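Local coordinates for protein nucleoporin NUP170 (Chaetomium thermophilum, PDB 5HAX) that probably serves as a scaffold nucleoporin of the nuclear pore complex, pairing an N-terminal beta-propeller with a C-terminal alpha-helical region, at residues S36-Q41 with Y425-T430; S284-D289 with T373-D378; K290-A295 with L312-C317; P350-P355 with Q369-S374; M403-A408 with G429-L434. One frame throughout, in Å; residues are numbered along the deposited sequence.

Contact 1 of 5, residues S36-Q41 with Y425-T430; sequences SDYEMQ and YFEQGT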
# COMPACT_ATOMS: atom_id res chain seq x y z
N SER A 36 3.00 -19.88 -12.97
CA SER A 36 2.32 -19.16 -14.04
C SER A 36 0.82 -19.10 -13.77
O SER A 36 0.01 -19.11 -14.71
CB SER A 36 2.59 -19.80 -15.41
OG SER A 36 2.08 -21.12 -15.47
N ASP A 37 0.43 -19.04 -12.50
CA ASP A 37 -0.97 -19.10 -12.11
C ASP A 37 -1.62 -17.73 -12.27
O ASP A 37 -1.24 -16.77 -11.58
CB ASP A 37 -1.09 -19.58 -10.66
CG ASP A 37 -0.63 -21.01 -10.48
OD1 ASP A 37 -1.46 -21.92 -10.67
OD2 ASP A 37 0.56 -21.22 -10.16
N TYR A 38 -2.61 -17.64 -13.16
CA TYR A 38 -3.38 -16.42 -13.36
C TYR A 38 -4.84 -16.78 -13.60
O TYR A 38 -5.14 -17.81 -14.22
CB TYR A 38 -2.90 -15.60 -14.57
CG TYR A 38 -1.49 -15.05 -14.47
CD1 TYR A 38 -1.25 -13.79 -13.93
CD2 TYR A 38 -0.41 -15.77 -14.96
CE1 TYR A 38 0.03 -13.28 -13.86
CE2 TYR A 38 0.88 -15.26 -14.89
CZ TYR A 38 1.09 -14.02 -14.34
OH TYR A 38 2.37 -13.51 -14.27
N GLU A 39 -5.73 -15.93 -13.11
CA GLU A 39 -7.10 -15.85 -13.61
C GLU A 39 -7.26 -14.45 -14.19
O GLU A 39 -7.24 -13.46 -13.45
CB GLU A 39 -8.13 -16.13 -12.52
CG GLU A 39 -9.53 -16.34 -13.09
CD GLU A 39 -10.59 -16.52 -12.01
OE1 GLU A 39 -10.23 -16.77 -10.85
OE2 GLU A 39 -11.79 -16.41 -12.35
N MET A 40 -7.42 -14.37 -15.51
CA MET A 40 -7.53 -13.09 -16.20
C MET A 40 -8.99 -12.64 -16.23
O MET A 40 -9.90 -13.46 -16.40
CB MET A 40 -6.99 -13.20 -17.62
CG MET A 40 -5.49 -13.46 -17.69
SD MET A 40 -4.50 -12.12 -16.99
CE MET A 40 -4.94 -10.76 -18.08
N GLN A 41 -9.19 -11.34 -16.09
CA GLN A 41 -10.51 -10.73 -16.11
C GLN A 41 -10.53 -9.62 -17.15
O GLN A 41 -9.57 -8.86 -17.28
CB GLN A 41 -10.89 -10.15 -14.74
CG GLN A 41 -10.77 -11.14 -13.58
CD GLN A 41 -11.81 -12.24 -13.63
OE1 GLN A 41 -12.68 -12.26 -14.51
NE2 GLN A 41 -11.73 -13.17 -12.69
N TYR A 425 1.55 -18.78 -5.95
CA TYR A 425 1.37 -17.34 -6.19
C TYR A 425 0.21 -17.14 -7.17
O TYR A 425 0.38 -16.73 -8.32
CB TYR A 425 2.66 -16.73 -6.71
CG TYR A 425 2.67 -15.22 -6.85
CD1 TYR A 425 1.59 -14.44 -6.44
CD2 TYR A 425 3.76 -14.56 -7.40
CE1 TYR A 425 1.60 -13.07 -6.57
CE2 TYR A 425 3.78 -13.19 -7.54
CZ TYR A 425 2.70 -12.45 -7.13
OH TYR A 425 2.72 -11.08 -7.27
N PHE A 426 -1.00 -17.43 -6.69
CA PHE A 426 -2.20 -17.17 -7.47
C PHE A 426 -2.38 -15.66 -7.67
O PHE A 426 -2.10 -14.87 -6.77
CB PHE A 426 -3.43 -17.76 -6.79
CG PHE A 426 -3.32 -19.23 -6.51
CD1 PHE A 426 -3.39 -20.16 -7.54
CD2 PHE A 426 -3.16 -19.70 -5.21
CE1 PHE A 426 -3.30 -21.51 -7.28
CE2 PHE A 426 -3.06 -21.05 -4.95
CZ PHE A 426 -3.13 -21.96 -5.99
N GLU A 427 -2.86 -15.27 -8.85
CA GLU A 427 -3.04 -13.87 -9.18
C GLU A 427 -4.34 -13.66 -9.95
O GLU A 427 -4.80 -14.53 -10.68
CB GLU A 427 -1.88 -13.32 -10.02
CG GLU A 427 -0.62 -12.99 -9.23
CD GLU A 427 0.42 -12.27 -10.06
OE1 GLU A 427 0.60 -11.05 -9.87
OE2 GLU A 427 1.07 -12.92 -10.91
N GLN A 428 -4.92 -12.47 -9.76
CA GLN A 428 -5.98 -11.94 -10.60
C GLN A 428 -5.39 -10.84 -11.47
O GLN A 428 -4.72 -9.94 -10.95
CB GLN A 428 -7.13 -11.39 -9.75
CG GLN A 428 -7.88 -12.43 -8.93
CD GLN A 428 -8.86 -13.25 -9.76
OE1 GLN A 428 -9.51 -12.73 -10.66
NE2 GLN A 428 -8.96 -14.54 -9.45
N GLY A 429 -5.65 -10.89 -12.78
CA GLY A 429 -5.03 -9.97 -13.71
C GLY A 429 -6.04 -9.36 -14.66
O GLY A 429 -7.16 -9.86 -14.83
N THR A 430 -5.63 -8.26 -15.29
CA THR A 430 -6.46 -7.58 -16.27
C THR A 430 -5.58 -6.68 -17.14
O THR A 430 -4.47 -6.30 -16.75
CB THR A 430 -7.56 -6.75 -15.61
OG1 THR A 430 -8.45 -6.23 -16.61
CG2 THR A 430 -6.98 -5.60 -14.80
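The side-chain amides of Gln41 and Gln428 lie almost in one plane, 21° apart, and meet at their edges: Gln41 NE2 gives a nearly straight bond (172°) to an in-plane lone pair of Gln428 OE1, 3.0 Å away. A bend at chi2 of Gln428 (-78°) sets its amide between Gln41 and Glu39, and its NE2 reaches Glu39 OE1 at 2.9 Å, in plane for the amide but above the carboxylate plane. In the backbone, strand 39-41 pairs in parallel with strand 427-433, adding an outermost strand to a propeller blade. A leucine in place of Gln428 would probably leave Gln41 NE2 and the Glu39 carboxylate without their amide mate. The Glu427 carboxylate stands beside the Tyr38 ring, its OE2 3.1 Å from Tyr38 CE1 and above one face of the Tyr425 ring, toward its rim; Lys348 and Arg318 form salt bridges with it. Met40 SD occupies the space a CB on Gly429 would need. Gln41 N bonds to Gly429 O, and Thr430 OG1 donates to Gln41 O at 2.9 Å.

Contact 2 of 5, residues S284-D289 with T373-D378; sequences SPLFTD and TSRALD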
# COMPACT_ATOMS: atom_id res chain seq x y z
N SER A 284 13.90 -21.46 -19.25
CA SER A 284 12.97 -20.88 -20.21
C SER A 284 13.73 -20.01 -21.21
O SER A 284 14.72 -19.37 -20.84
CB SER A 284 11.91 -20.03 -19.50
OG SER A 284 11.17 -19.25 -20.42
N PRO A 285 13.28 -19.97 -22.47
CA PRO A 285 13.87 -19.04 -23.43
C PRO A 285 13.47 -17.59 -23.21
O PRO A 285 13.92 -16.72 -23.97
CB PRO A 285 13.34 -19.55 -24.78
CG PRO A 285 12.04 -20.17 -24.44
CD PRO A 285 12.20 -20.77 -23.07
N LEU A 286 12.62 -17.31 -22.22
CA LEU A 286 12.26 -15.93 -21.89
C LEU A 286 13.34 -15.23 -21.08
O LEU A 286 13.24 -14.01 -20.88
CB LEU A 286 10.94 -15.91 -21.11
CG LEU A 286 9.69 -16.43 -21.84
CD1 LEU A 286 8.48 -16.39 -20.91
CD2 LEU A 286 9.42 -15.63 -23.10
N PHE A 287 14.37 -15.95 -20.62
CA PHE A 287 15.45 -15.35 -19.84
C PHE A 287 16.77 -15.94 -20.31
O PHE A 287 17.09 -17.09 -19.99
CB PHE A 287 15.24 -15.60 -18.34
CG PHE A 287 16.22 -14.87 -17.46
CD1 PHE A 287 16.73 -13.64 -17.84
CD2 PHE A 287 16.62 -15.42 -16.25
CE1 PHE A 287 17.63 -12.97 -17.03
CE2 PHE A 287 17.51 -14.75 -15.44
CZ PHE A 287 18.02 -13.53 -15.82
N THR A 288 17.54 -15.15 -21.06
CA THR A 288 18.82 -15.56 -21.61
C THR A 288 19.82 -14.42 -21.44
O THR A 288 19.51 -13.38 -20.86
CB THR A 288 18.71 -15.92 -23.10
OG1 THR A 288 18.45 -14.73 -23.85
CG2 THR A 288 17.59 -16.93 -23.33
N ASP A 289 21.03 -14.62 -21.97
CA ASP A 289 22.05 -13.58 -21.93
C ASP A 289 21.67 -12.37 -22.78
O ASP A 289 22.26 -11.30 -22.61
CB ASP A 289 23.40 -14.13 -22.39
CG ASP A 289 23.44 -14.40 -23.88
OD1 ASP A 289 24.49 -14.15 -24.50
OD2 ASP A 289 22.42 -14.87 -24.44
N THR A 373 6.66 -19.87 -21.50
CA THR A 373 6.98 -19.44 -22.86
C THR A 373 6.08 -18.33 -23.38
O THR A 373 6.17 -17.98 -24.57
CB THR A 373 6.90 -20.64 -23.82
OG1 THR A 373 5.61 -21.27 -23.70
CG2 THR A 373 7.99 -21.66 -23.51
N SER A 374 5.23 -17.74 -22.55
CA SER A 374 4.30 -16.73 -23.04
C SER A 374 5.02 -15.45 -23.43
O SER A 374 5.94 -15.00 -22.73
CB SER A 374 3.23 -16.42 -22.00
OG SER A 374 2.40 -15.37 -22.48
N ARG A 375 4.59 -14.85 -24.53
CA ARG A 375 5.13 -13.59 -25.03
C ARG A 375 4.18 -12.42 -24.78
O ARG A 375 4.37 -11.35 -25.36
CB ARG A 375 5.43 -13.70 -26.52
CG ARG A 375 6.32 -14.88 -26.91
CD ARG A 375 7.80 -14.56 -26.72
NE ARG A 375 8.21 -13.40 -27.51
CZ ARG A 375 8.33 -13.40 -28.83
NH1 ARG A 375 8.07 -14.49 -29.53
NH2 ARG A 375 8.71 -12.29 -29.45
N ALA A 376 3.16 -12.60 -23.92
CA ALA A 376 2.11 -11.60 -23.79
C ALA A 376 2.63 -10.30 -23.20
O ALA A 376 2.06 -9.23 -23.46
CB ALA A 376 0.98 -12.16 -22.93
N LEU A 377 3.69 -10.36 -22.39
CA LEU A 377 4.30 -9.18 -21.79
C LEU A 377 5.60 -8.79 -22.48
O LEU A 377 6.40 -8.05 -21.90
CB LEU A 377 4.54 -9.41 -20.29
CG LEU A 377 3.32 -9.74 -19.43
CD1 LEU A 377 3.71 -9.82 -17.97
CD2 LEU A 377 2.19 -8.73 -19.63
N ASP A 378 5.83 -9.27 -23.69
CA ASP A 378 7.05 -8.99 -24.44
C ASP A 378 6.75 -7.98 -25.55
O ASP A 378 5.94 -8.27 -26.44
CB ASP A 378 7.63 -10.28 -25.02
CG ASP A 378 8.91 -10.06 -25.80
OD1 ASP A 378 9.54 -8.99 -25.63
OD2 ASP A 378 9.29 -10.95 -26.58
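Two loops of the propeller meet through Leu286, the backbone of Thr373 and Ser374, and the side chain of Arg375, and each carries an ST turn. Ser284 OG accepts from Leu286 N at 3.0 Å, and Ser374 OG, which also bonds to Pro351 O, accepts from Ala376 N. Leu286 reaches across with its two methyls straddling one carbonyl oxygen: CD1 lies 3.4 Å and CD2 3.6 Å from Ser374 O. CD1 also rests against Thr373 CA, while CD2 meets Arg375 CD at 4.1 Å. The Arg375 chain bends at chi2 (-83°) and again at chi3 (-58°), which carries its guanidinium back to Asp378. There NE, at 2.8 Å, and NH2 both donate to Asp378 OD2 in a salt bridge, with NE on the anti lone pair. No hydrogen bond runs between residues 284-289 and 373-378, though Ser284 OG bonds to Lys372 O just before the latter; the arginine's charge is paired within its own turn, leaving van der Waals contact of leucine methyls with a carbonyl and a methylene.

Contact 3 of 5, residues K290-A295 with L312-C317; sequences KTNIVA and LTDTGC
The backbones of Ala295 and Leu312 form an antiparallel hydrogen-bonded pair, while Ile293 faces Thr313 as a non-hydrogen-bonded one. The register slips by one residue between them, a beta bulge in the hairpin of strands 293-298 and 307-313. Leu312 is therefore held from two residues: its N bonds to Ala295 O at 3.0 Å and its O accepts from Val294 N at 2.8 Å. Beyond the strand, residues 312-317 enter a type I turn, Thr313 to Gly316, and Asp314 N still bonds to Asn292 O. With CG of Asp314 set between its own backbone N and carbonyl carbon (chi1 56°), the carboxylate swings over Asn292, whose N reaches OD1 of Asp314 at 3.1 Å from above the carboxylate plane. A water donates both to Asp314 OD1, at 2.8 Å, and to Lys290 O. Thr291 CG2 packs 3.6 Å from Thr313 CB, and Val294 CG2 meets Leu312 CD2 at 4.1 Å. An alanine replacing Asp314 would lack the carboxylate, and Asn292 N and the bridging water would probably lose their shared acceptor. The acid thus carries polar pairing past the point where regular strand bonding stops.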
# COMPACT_ATOMS: atom_id res chain seq x y z
N LYS A 290 20.71 -12.52 -23.69
CA LYS A 290 20.20 -11.41 -24.48
C LYS A 290 19.16 -10.59 -23.73
O LYS A 290 18.90 -9.44 -24.10
CB LYS A 290 19.61 -11.95 -25.79
CG LYS A 290 19.02 -10.91 -26.74
CD LYS A 290 20.07 -9.93 -27.24
CE LYS A 290 19.53 -9.11 -28.40
NZ LYS A 290 20.49 -8.06 -28.86
N THR A 291 18.58 -11.15 -22.67
CA THR A 291 17.50 -10.49 -21.95
C THR A 291 18.02 -9.36 -21.08
O THR A 291 19.11 -9.45 -20.50
CB THR A 291 16.77 -11.52 -21.09
OG1 THR A 291 16.38 -12.63 -21.91
CG2 THR A 291 15.53 -10.92 -20.43
N ASN A 292 17.24 -8.29 -20.98
CA ASN A 292 17.56 -7.12 -20.17
C ASN A 292 16.63 -7.06 -18.96
O ASN A 292 15.44 -7.38 -19.07
CB ASN A 292 17.42 -5.82 -20.97
CG ASN A 292 18.44 -5.70 -22.09
OD1 ASN A 292 19.64 -5.85 -21.86
ND2 ASN A 292 17.97 -5.44 -23.30
N ILE A 293 17.18 -6.65 -17.82
CA ILE A 293 16.38 -6.31 -16.65
C ILE A 293 16.07 -4.82 -16.73
O ILE A 293 16.99 -3.99 -16.76
CB ILE A 293 17.12 -6.66 -15.34
CG1 ILE A 293 17.35 -8.17 -15.26
CG2 ILE A 293 16.32 -6.17 -14.12
CD1 ILE A 293 18.15 -8.62 -14.05
N VAL A 294 14.78 -4.48 -16.75
CA VAL A 294 14.36 -3.10 -16.99
C VAL A 294 13.97 -2.35 -15.72
O VAL A 294 13.90 -1.11 -15.75
CB VAL A 294 13.20 -3.05 -18.01
CG1 VAL A 294 13.61 -3.68 -19.33
CG2 VAL A 294 11.96 -3.74 -17.44
N ALA A 295 13.71 -3.05 -14.62
CA ALA A 295 13.26 -2.37 -13.41
C ALA A 295 13.47 -3.27 -12.20
O ALA A 295 13.44 -4.50 -12.31
CB ALA A 295 11.79 -1.96 -13.51
N LEU A 312 12.31 -7.18 -12.99
CA LEU A 312 11.47 -7.39 -14.16
C LEU A 312 12.33 -7.43 -15.41
O LEU A 312 13.12 -6.51 -15.65
CB LEU A 312 10.42 -6.28 -14.28
CG LEU A 312 9.46 -6.42 -15.46
CD1 LEU A 312 8.57 -7.64 -15.29
CD2 LEU A 312 8.62 -5.17 -15.62
N THR A 313 12.18 -8.48 -16.20
CA THR A 313 12.87 -8.60 -17.48
C THR A 313 12.04 -7.95 -18.58
O THR A 313 10.84 -7.70 -18.43
CB THR A 313 13.11 -10.07 -17.84
OG1 THR A 313 11.86 -10.71 -18.11
CG2 THR A 313 13.82 -10.80 -16.71
N ASP A 314 12.70 -7.67 -19.71
CA ASP A 314 11.98 -7.11 -20.85
C ASP A 314 11.06 -8.12 -21.50
O ASP A 314 10.24 -7.73 -22.34
CB ASP A 314 12.96 -6.54 -21.88
CG ASP A 314 13.99 -7.55 -22.35
OD1 ASP A 314 15.05 -7.12 -22.85
OD2 ASP A 314 13.75 -8.77 -22.24
N THR A 315 11.16 -9.40 -21.15
CA THR A 315 10.23 -10.42 -21.61
C THR A 315 9.04 -10.60 -20.68
O THR A 315 8.16 -11.42 -20.96
CB THR A 315 10.96 -11.77 -21.76
OG1 THR A 315 11.63 -12.09 -20.54
CG2 THR A 315 11.97 -11.70 -22.90
N GLY A 316 8.99 -9.85 -19.58
CA GLY A 316 7.86 -9.89 -18.67
C GLY A 316 7.99 -10.86 -17.51
O GLY A 316 7.00 -11.09 -16.82
N CYS A 317 9.17 -11.43 -17.29
CA CYS A 317 9.38 -12.33 -16.16
C CYS A 317 9.69 -11.52 -14.91
O CYS A 317 10.50 -10.60 -14.94
CB CYS A 317 10.52 -13.30 -16.45
SG CYS A 317 10.22 -14.39 -17.86
O HOH W 1 16.63 -8.26 -24.86

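Contact 4 of 5, residues P350-P355 with Q369-S374; sequences PPRESP and QLDKTS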
# COMPACT_ATOMS: atom_id res chain seq x y z
N PRO A 350 5.03 -14.84 -17.28
CA PRO A 350 3.94 -13.97 -17.74
C PRO A 350 2.65 -14.74 -17.97
O PRO A 350 2.67 -15.96 -18.21
CB PRO A 350 4.47 -13.40 -19.07
CG PRO A 350 5.93 -13.63 -19.05
CD PRO A 350 6.16 -14.85 -18.22
N PRO A 351 1.51 -14.06 -17.95
CA PRO A 351 0.26 -14.68 -18.39
C PRO A 351 0.26 -14.89 -19.89
O PRO A 351 1.12 -14.38 -20.61
CB PRO A 351 -0.80 -13.65 -17.97
CG PRO A 351 -0.08 -12.35 -18.14
CD PRO A 351 1.35 -12.61 -17.73
N ARG A 352 -0.72 -15.65 -20.37
CA ARG A 352 -0.83 -15.98 -21.79
C ARG A 352 -1.90 -15.16 -22.51
O ARG A 352 -1.71 -14.81 -23.68
CB ARG A 352 -1.13 -17.47 -21.96
CG ARG A 352 -1.05 -17.94 -23.41
CD ARG A 352 -0.69 -19.41 -23.51
NE ARG A 352 0.72 -19.65 -23.26
CZ ARG A 352 1.67 -19.66 -24.19
NH1 ARG A 352 1.38 -19.43 -25.46
NH2 ARG A 352 2.93 -19.89 -23.84
N GLU A 353 -3.01 -14.85 -21.84
CA GLU A 353 -4.10 -14.12 -22.49
C GLU A 353 -3.65 -12.72 -22.90
O GLU A 353 -3.12 -11.96 -22.09
CB GLU A 353 -5.30 -14.03 -21.55
CG GLU A 353 -6.61 -14.47 -22.16
CD GLU A 353 -7.82 -14.02 -21.35
OE1 GLU A 353 -8.07 -12.80 -21.29
OE2 GLU A 353 -8.50 -14.89 -20.77
N SER A 354 -3.89 -12.39 -24.17
CA SER A 354 -3.65 -11.05 -24.70
C SER A 354 -4.92 -10.23 -24.66
O SER A 354 -6.03 -10.77 -24.61
CB SER A 354 -3.12 -11.14 -26.13
OG SER A 354 -1.74 -11.44 -26.15
N PRO A 355 -4.81 -8.90 -24.68
CA PRO A 355 -6.01 -8.05 -24.67
C PRO A 355 -6.77 -8.16 -25.98
O PRO A 355 -6.18 -8.27 -27.06
CB PRO A 355 -5.44 -6.64 -24.46
CG PRO A 355 -4.05 -6.71 -25.01
CD PRO A 355 -3.57 -8.10 -24.74
N GLN A 369 0.05 -27.21 -16.60
CA GLN A 369 1.50 -27.19 -16.60
C GLN A 369 2.02 -25.77 -16.39
O GLN A 369 1.31 -24.79 -16.60
CB GLN A 369 2.05 -27.76 -17.90
CG GLN A 369 1.72 -29.23 -18.14
CD GLN A 369 2.34 -30.14 -17.09
OE1 GLN A 369 3.43 -29.87 -16.58
NE2 GLN A 369 1.64 -31.22 -16.76
N LEU A 370 3.28 -25.68 -15.97
CA LEU A 370 3.94 -24.39 -15.88
C LEU A 370 4.08 -23.78 -17.27
O LEU A 370 4.69 -24.38 -18.15
CB LEU A 370 5.31 -24.54 -15.22
CG LEU A 370 6.11 -23.24 -15.06
CD1 LEU A 370 5.42 -22.29 -14.09
CD2 LEU A 370 7.54 -23.54 -14.61
N ASP A 371 3.50 -22.59 -17.46
CA ASP A 371 3.63 -21.85 -18.71
C ASP A 371 4.84 -20.94 -18.60
O ASP A 371 4.79 -19.90 -17.93
CB ASP A 371 2.36 -21.07 -19.01
CG ASP A 371 2.36 -20.47 -20.41
OD1 ASP A 371 3.41 -20.50 -21.08
OD2 ASP A 371 1.30 -19.95 -20.82
N LYS A 372 5.93 -21.32 -19.27
CA LYS A 372 7.19 -20.60 -19.21
C LYS A 372 7.61 -20.03 -20.56
O LYS A 372 8.79 -19.73 -20.77
CB LYS A 372 8.29 -21.52 -18.67
CG LYS A 372 8.52 -22.75 -19.55
CD LYS A 372 9.51 -23.72 -18.92
CE LYS A 372 9.85 -24.85 -19.88
NZ LYS A 372 10.90 -25.75 -19.32
N THR A 373 6.66 -19.87 -21.50
CA THR A 373 6.98 -19.44 -22.86
C THR A 373 6.08 -18.33 -23.38
O THR A 373 6.17 -17.98 -24.57
CB THR A 373 6.90 -20.64 -23.82
OG1 THR A 373 5.61 -21.27 -23.70
CG2 THR A 373 7.99 -21.66 -23.51
N SER A 374 5.23 -17.74 -22.55
CA SER A 374 4.30 -16.73 -23.04
C SER A 374 5.02 -15.45 -23.43
O SER A 374 5.94 -15.00 -22.73
CB SER A 374 3.23 -16.42 -22.00
OG SER A 374 2.40 -15.37 -22.48
O HOH W 2 4.66 -17.75 -19.47
O HOH W 3 0.78 -18.12 -18.43
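Asp371 OD1 accepts a nearly straight bond (173°) from Arg352 NH2, 2.9 Å away on its syn lone pair, and a weak one from Thr373 N. The other oxygen, Asp371 OD2, faces Arg352 NE on its syn side, so the arginine grips the acid side-on, one nitrogen to each oxygen. The two flat groups are nearly coplanar, 17° apart; the modelled NE–OD2 separation is so short that its exact length is doubtful. A bend at chi3 (-76°) of Arg352 turns the guanidinium edge to the carboxylate and places one of its faces over Ser374 CA. Next to the salt bridge, Ser374 OG donates to Pro351 O, also at a doubtfully short distance. Two waters help fill the joint. One donates to Pro350 O at 2.9 Å and to Asp371 OD2 at 3.1 Å; the other accepts from Ser374 N at 3.1 Å and lies close to Pro350 O and Asp371 O. The contact pinches the long connection from strand 341-348 to strand 380-386, which runs from one blade to the next. Around it, Ser36 OG bonds to Asp371 N, while Pro351 packs on Phe405 of strand 403-409 and on Met40 of strand 39-41.

Contact 5 of 5, residues M403-A408 with G429-L434; sequences MLFVSA and GTWIEL
Phe405 lies against the indole of Trp431, its CB over the six-membered ring, 3.9 Å from the centroid and 12° off the normal. The phenyl ring turns its edge toward that same indole in an edge-to-face pair, with centroids 5.5 Å apart and planes at 56°. Having CG anti to the backbone N (chi1 174°) sends the Phe405 ring along the strand toward Gly429, where a CB would press on Phe405 CE1. Two residues earlier, on the same side, Met403 CB touches Trp431 CZ3 at 3.6 Å, and the bent methionine chain brings its CE to 3.8 Å from Glu433 CB. These residues share one face of an antiparallel pair inside a propeller blade, strand 403-409 beside strand 427-433. Leu404 and Ile432 bond both ways, as do Val406 and Thr430; Val406 N to Thr430 O, 2.9 Å, is nearly straight. The other face carries Leu404, Val406 and Ile432, with Thr430 beside them: Leu404 CB sits 4.1 Å from Ile432 CB, and Val406 CG2 crosses to Ile432 CD1 at 3.9 Å. Phe50 and Val52 of strand 50-57, in the neighbouring blade, touch Val406 and Ile432. Trp431 NE1 bonds to Glu353 O and Leu377 packs against both rings.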
# COMPACT_ATOMS: atom_id res chain seq x y z
N MET A 403 0.12 -0.85 -23.66
CA MET A 403 -0.89 -1.69 -23.00
C MET A 403 -0.45 -1.92 -21.57
O MET A 403 0.72 -2.22 -21.31
CB MET A 403 -1.07 -3.02 -23.72
CG MET A 403 -1.65 -2.92 -25.13
SD MET A 403 -3.26 -2.12 -25.22
CE MET A 403 -4.24 -3.14 -24.11
N LEU A 404 -1.38 -1.77 -20.63
CA LEU A 404 -1.10 -1.87 -19.21
C LEU A 404 -1.62 -3.20 -18.69
O LEU A 404 -2.83 -3.44 -18.67
CB LEU A 404 -1.75 -0.71 -18.45
CG LEU A 404 -0.83 0.08 -17.52
CD1 LEU A 404 0.21 0.83 -18.33
CD2 LEU A 404 -1.64 1.03 -16.66
N PHE A 405 -0.71 -4.08 -18.27
CA PHE A 405 -1.08 -5.28 -17.54
C PHE A 405 -1.02 -4.98 -16.05
O PHE A 405 -0.01 -4.48 -15.56
CB PHE A 405 -0.17 -6.46 -17.88
CG PHE A 405 -0.43 -7.68 -17.04
CD1 PHE A 405 -1.58 -8.43 -17.24
CD2 PHE A 405 0.45 -8.06 -16.04
CE1 PHE A 405 -1.83 -9.55 -16.47
CE2 PHE A 405 0.20 -9.18 -15.27
CZ PHE A 405 -0.94 -9.93 -15.48
N VAL A 406 -2.10 -5.29 -15.34
CA VAL A 406 -2.20 -5.02 -13.91
C VAL A 406 -2.73 -6.27 -13.23
O VAL A 406 -3.73 -6.85 -13.66
CB VAL A 406 -3.12 -3.82 -13.61
CG1 VAL A 406 -2.88 -3.33 -12.19
CG2 VAL A 406 -2.88 -2.69 -14.61
N SER A 407 -2.04 -6.70 -12.16
CA SER A 407 -2.41 -7.91 -11.45
C SER A 407 -2.24 -7.70 -9.96
O SER A 407 -1.51 -6.82 -9.50
CB SER A 407 -1.57 -9.12 -11.91
OG SER A 407 -0.19 -8.91 -11.65
N ALA A 408 -2.92 -8.54 -9.19
CA ALA A 408 -2.85 -8.53 -7.74
C ALA A 408 -2.80 -9.97 -7.26
O ALA A 408 -3.20 -10.88 -7.99
CB ALA A 408 -4.06 -7.81 -7.12
N GLY A 429 -5.65 -10.89 -12.78
CA GLY A 429 -5.03 -9.97 -13.71
C GLY A 429 -6.04 -9.36 -14.66
O GLY A 429 -7.16 -9.86 -14.83
N THR A 430 -5.63 -8.26 -15.29
CA THR A 430 -6.46 -7.58 -16.27
C THR A 430 -5.58 -6.68 -17.14
O THR A 430 -4.47 -6.30 -16.75
CB THR A 430 -7.56 -6.75 -15.61
OG1 THR A 430 -8.45 -6.23 -16.61
CG2 THR A 430 -6.98 -5.60 -14.80
N TRP A 431 -6.10 -6.34 -18.31
CA TRP A 431 -5.44 -5.45 -19.27
C TRP A 431 -6.21 -4.14 -19.34
O TRP A 431 -7.40 -4.13 -19.67
CB TRP A 431 -5.39 -6.08 -20.66
CG TRP A 431 -4.34 -7.12 -20.84
CD1 TRP A 431 -4.51 -8.47 -20.77
CD2 TRP A 431 -2.95 -6.90 -21.14
NE1 TRP A 431 -3.31 -9.11 -21.01
CE2 TRP A 431 -2.34 -8.16 -21.23
CE3 TRP A 431 -2.17 -5.75 -21.33
CZ2 TRP A 431 -0.99 -8.32 -21.51
CZ3 TRP A 431 -0.83 -5.91 -21.60
CH2 TRP A 431 -0.25 -7.18 -21.69
N ILE A 432 -5.53 -3.03 -19.06
CA ILE A 432 -6.09 -1.69 -19.18
C ILE A 432 -5.48 -1.04 -20.40
O ILE A 432 -4.26 -0.87 -20.49
CB ILE A 432 -5.84 -0.86 -17.91
CG1 ILE A 432 -6.67 -1.43 -16.75
CG2 ILE A 432 -6.20 0.61 -18.15
CD1 ILE A 432 -6.28 -0.89 -15.40
N GLU A 433 -6.34 -0.65 -21.35
CA GLU A 433 -5.89 -0.06 -22.60
C GLU A 433 -5.81 1.45 -22.47
O GLU A 433 -6.75 2.09 -21.98
CB GLU A 433 -6.84 -0.44 -23.74
CG GLU A 433 -6.40 0.09 -25.10
CD GLU A 433 -7.28 -0.42 -26.24
OE1 GLU A 433 -8.28 -1.11 -25.95
OE2 GLU A 433 -6.96 -0.12 -27.41
N LEU A 434 -4.69 2.02 -22.91
CA LEU A 434 -4.52 3.45 -23.05
C LEU A 434 -4.66 3.83 -24.52
O LEU A 434 -4.29 3.07 -25.41
CB LEU A 434 -3.16 3.90 -22.51
CG LEU A 434 -2.85 3.53 -21.06
CD1 LEU A 434 -1.42 3.93 -20.71
CD2 LEU A 434 -3.84 4.16 -20.09

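Overall arrangement
From the N terminus, the chain first passes residues 36-41, which close with 425-430 a loop of nearly 400 residues, contact 1. Contacts 2, 3 and 4 all fall inside it. Contact 2 spans 284-289 to 373-378 and encloses the short hairpin closure of contact 3; contact 4, which follows contact 3 in series, ends on the same 373-374 stretch as contact 2. Contact 5 opens after contact 2 closes and shares strand 427-433 with contact 1, so strand 39-41, strand 427-433 and strand 403-409 run side by side in one blade. Contact 3 belongs to the preceding blade, and contacts 2 and 4 hold the connection between the two.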